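Local structure of probable oxidoreductase (Pseudomonas aeruginosa, 4B7C) at residues B[136-141]-B[291-296]. The protein is probably an NADP-dependent oxidoreductase of the medium-chain dehydrogenase/reductase family, its physiological substrate not established. Sequence-based numbering, arbitrary orientation.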
ATOM      1  N   THR B 136       2.530  12.932 -15.160  1.00 27.33           N
ATOM      2  CA  THR B 136       2.701  11.907 -14.119  1.00 28.20           C
ATOM      3  C   THR B 136       2.855  12.599 -12.758  1.00 28.37           C
ATOM      4  O   THR B 136       2.163  12.278 -11.803  1.00 27.82           O
ATOM      5  CB  THR B 136       3.912  10.998 -14.383  1.00 27.26           C
ATOM      6  OG1 THR B 136       3.681  10.252 -15.569  1.00 25.31           O
ATOM      7  CG2 THR B 136       4.167  10.001 -13.193  1.00 24.81           C
ATOM      8  N   ALA B 137       3.764  13.571 -12.697  1.00 30.46           N
ATOM      9  CA  ALA B 137       4.006  14.338 -11.470  1.00 29.88           C
ATOM     10  C   ALA B 137       2.727  14.995 -11.002  1.00 29.91           C
ATOM     11  O   ALA B 137       2.360  14.920  -9.832  1.00 30.40           O
ATOM     12  CB  ALA B 137       5.099  15.399 -11.691  1.00 29.33           C
ATOM     13  N   TYR B 138       2.061  15.662 -11.932  1.00 28.46           N
ATOM     14  CA  TYR B 138       0.862  16.439 -11.639  1.00 28.25           C
ATOM     15  C   TYR B 138      -0.249  15.571 -11.045  1.00 28.46           C
ATOM     16  O   TYR B 138      -0.752  15.848  -9.947  1.00 28.75           O
ATOM     17  CB  TYR B 138       0.367  17.097 -12.930  1.00 29.42           C
ATOM     18  CG  TYR B 138      -0.789  18.037 -12.760  1.00 29.83           C
ATOM     19  CD1 TYR B 138      -0.577  19.390 -12.493  1.00 29.83           C
ATOM     20  CD2 TYR B 138      -2.103  17.594 -12.910  1.00 30.31           C
ATOM     21  CE1 TYR B 138      -1.640  20.259 -12.347  1.00 29.15           C
ATOM     22  CE2 TYR B 138      -3.175  18.464 -12.771  1.00 31.10           C
ATOM     23  CZ  TYR B 138      -2.935  19.793 -12.488  1.00 31.55           C
ATOM     24  OH  TYR B 138      -3.988  20.665 -12.360  1.00 33.45           O
ATOM     25  N   PHE B 139      -0.619  14.518 -11.760  1.00 27.46           N
ATOM     26  CA  PHE B 139      -1.745  13.688 -11.319  1.00 28.79           C
ATOM     27  C   PHE B 139      -1.385  12.772 -10.144  1.00 28.54           C
ATOM     28  O   PHE B 139      -2.170  12.623  -9.217  1.00 30.46           O
ATOM     29  CB  PHE B 139      -2.365  12.920 -12.490  1.00 29.25           C
ATOM     30  CG  PHE B 139      -3.099  13.811 -13.444  1.00 28.87           C
ATOM     31  CD1 PHE B 139      -4.266  14.433 -13.053  1.00 29.63           C
ATOM     32  CD2 PHE B 139      -2.596  14.067 -14.704  1.00 29.86           C
ATOM     33  CE1 PHE B 139      -4.930  15.292 -13.911  1.00 30.11           C
ATOM     34  CE2 PHE B 139      -3.250  14.933 -15.566  1.00 31.11           C
ATOM     35  CZ  PHE B 139      -4.417  15.544 -15.171  1.00 29.79           C
ATOM     36  N   ALA B 140      -0.198  12.196 -10.172  1.00 29.34           N
ATOM     37  CA  ALA B 140       0.255  11.320  -9.080  1.00 29.89           C
ATOM     38  C   ALA B 140       0.317  12.080  -7.760  1.00 31.55           C
ATOM     39  O   ALA B 140      -0.233  11.638  -6.749  1.00 28.12           O
ATOM     40  CB  ALA B 140       1.589  10.694  -9.414  1.00 28.57           C
ATOM     41  N   LEU B 141       0.937  13.259  -7.776  1.00 32.43           N
ATOM     42  CA  LEU B 141       1.043  14.060  -6.555  1.00 33.06           C
ATOM     43  C   LEU B 141      -0.307  14.542  -6.081  1.00 33.36           C
ATOM     44  O   LEU B 141      -0.686  14.319  -4.941  1.00 35.87           O
ATOM     45  CB  LEU B 141       1.974  15.275  -6.738  1.00 34.21           C
ATOM     46  CG  LEU B 141       2.121  16.149  -5.480  1.00 34.51           C
ATOM     47  CD1 LEU B 141       2.848  15.363  -4.391  1.00 33.08           C
ATOM     48  CD2 LEU B 141       2.854  17.460  -5.766  1.00 35.89           C
ATOM     49  N   LEU B 291      -2.617  20.159 -18.336  1.00 32.53           N
ATOM     50  CA  LEU B 291      -1.693  20.860 -19.228  1.00 34.71           C
ATOM     51  C   LEU B 291      -1.881  22.378 -19.131  1.00 36.17           C
ATOM     52  O   LEU B 291      -0.910  23.130 -19.090  1.00 33.27           O
ATOM     53  CB  LEU B 291      -1.871  20.415 -20.683  1.00 32.48           C
ATOM     54  CG  LEU B 291      -1.390  18.972 -20.948  1.00 33.98           C
ATOM     55  CD1 LEU B 291      -1.745  18.480 -22.348  1.00 31.43           C
ATOM     56  CD2 LEU B 291       0.107  18.802 -20.705  1.00 33.25           C
ATOM     57  N   LYS B 292      -3.135  22.811 -19.089  1.00 37.54           N
ATOM     58  CA  LYS B 292      -3.460  24.238 -19.005  1.00 42.01           C
ATOM     59  C   LYS B 292      -2.869  24.844 -17.732  1.00 42.34           C
ATOM     60  O   LYS B 292      -2.262  25.904 -17.781  1.00 39.54           O
ATOM     61  CB  LYS B 292      -4.979  24.463 -19.054  1.00 47.33           C
ATOM     62  CG  LYS B 292      -5.409  25.927 -19.103  1.00 49.89           C
ATOM     63  CD  LYS B 292      -6.925  26.073 -18.981  1.00 55.40           C
ATOM     64  CE  LYS B 292      -7.338  27.516 -18.703  1.00 59.20           C
ATOM     65  NZ  LYS B 292      -8.750  27.629 -18.243  1.00 66.01           N
ATOM     66  N   GLU B 293      -3.062  24.181 -16.596  1.00 40.58           N
ATOM     67  CA  GLU B 293      -2.536  24.695 -15.335  1.00 42.19           C
ATOM     68  C   GLU B 293      -1.007  24.685 -15.325  1.00 43.82           C
ATOM     69  O   GLU B 293      -0.385  25.663 -14.930  1.00 41.57           O
ATOM     70  CB  GLU B 293      -3.063  23.939 -14.122  1.00 45.73           C
ATOM     71  CG  GLU B 293      -2.530  24.522 -12.821  1.00 48.85           C
ATOM     72  CD  GLU B 293      -3.349  24.152 -11.602  1.00 51.85           C
ATOM     73  OE1 GLU B 293      -3.575  22.950 -11.376  1.00 50.07           O
ATOM     74  OE2 GLU B 293      -3.726  25.067 -10.844  1.00 53.00           O
ATOM     75  N   MET B 294      -0.419  23.583 -15.779  1.00 40.89           N
ATOM     76  CA  MET B 294       1.044  23.462 -15.873  1.00 40.53           C
ATOM     77  C   MET B 294       1.638  24.583 -16.733  1.00 40.04           C
ATOM     78  O   MET B 294       2.640  25.184 -16.372  1.00 35.42           O
ATOM     79  CB  MET B 294       1.444  22.103 -16.454  1.00 42.19           C
ATOM     80  CG  MET B 294       2.950  21.878 -16.566  1.00 43.92           C
ATOM     81  SD  MET B 294       3.765  21.740 -14.943  1.00 48.89           S
ATOM     82  CE  MET B 294       2.877  20.302 -14.337  1.00 40.24           C
ATOM     83  N   ALA B 295       1.005  24.852 -17.868  1.00 38.92           N
ATOM     84  CA  ALA B 295       1.443  25.918 -18.786  1.00 41.56           C
ATOM     85  C   ALA B 295       1.486  27.294 -18.107  1.00 42.15           C
ATOM     86  O   ALA B 295       2.409  28.068 -18.333  1.00 42.69           O
ATOM     87  CB  ALA B 295       0.550  25.970 -20.028  1.00 39.94           C
ATOM     88  N   THR B 296       0.496  27.596 -17.277  1.00 42.83           N
ATOM     89  CA  THR B 296       0.465  28.883 -16.568  1.00 47.10           C
ATOM     90  C   THR B 296       1.567  28.954 -15.496  1.00 47.76           C
ATOM     91  O   THR B 296       2.192  29.995 -15.307  1.00 50.60           O
ATOM     92  CB  THR B 296      -0.911  29.180 -15.940  1.00 47.24           C
ATOM     93  OG1 THR B 296      -1.154  28.282 -14.856  1.00 58.19           O
ATOM     94  CG2 THR B 296      -2.008  29.023 -16.974  1.00 42.83           C
TER
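Tyr138 and Glu293 join two helices through a hydrogen bond between side chains, with Met294 adding a small apolar contact at the partly buried interface; helix 132-145 lies on the parallel Rossmann sheet, and helix 287-299 follows that sheet's last strand, 274-277. The Tyr138 hydroxyl donates to Glu293, OH to OE1 being 2.5 Å, a short bond. OE1 lies at the ring edge, close to the ring plane, and is met on its anti side, with the hydroxyl 16° out of the carboxylate plane. Ring and carboxylate are turned 60° apart, and the tyrosine and glutamate chains run roughly perpendicular to one another. With CG anti to the backbone N (chi1 -174°), Tyr138 reaches toward helix 287-299; between segments 136-141 and 291-296 the closest CA pair is Tyr138 and Met294, 8.2 Å apart. Met294 folds back at chi2 and chi3, which brings its CE to 4.0 Å from Tyr138 CD1; the same side chain also packs on Leu130 and Met135. Elsewhere on helix 132-145, Ala137 and Leu141 pack on helix 161-172, and Ala140 and Leu141 on Phe223 of strand 219-224. The tyrosine thus ties helix 287-299 to the Rossmann fold characteristic of medium-chain dehydrogenases/reductases.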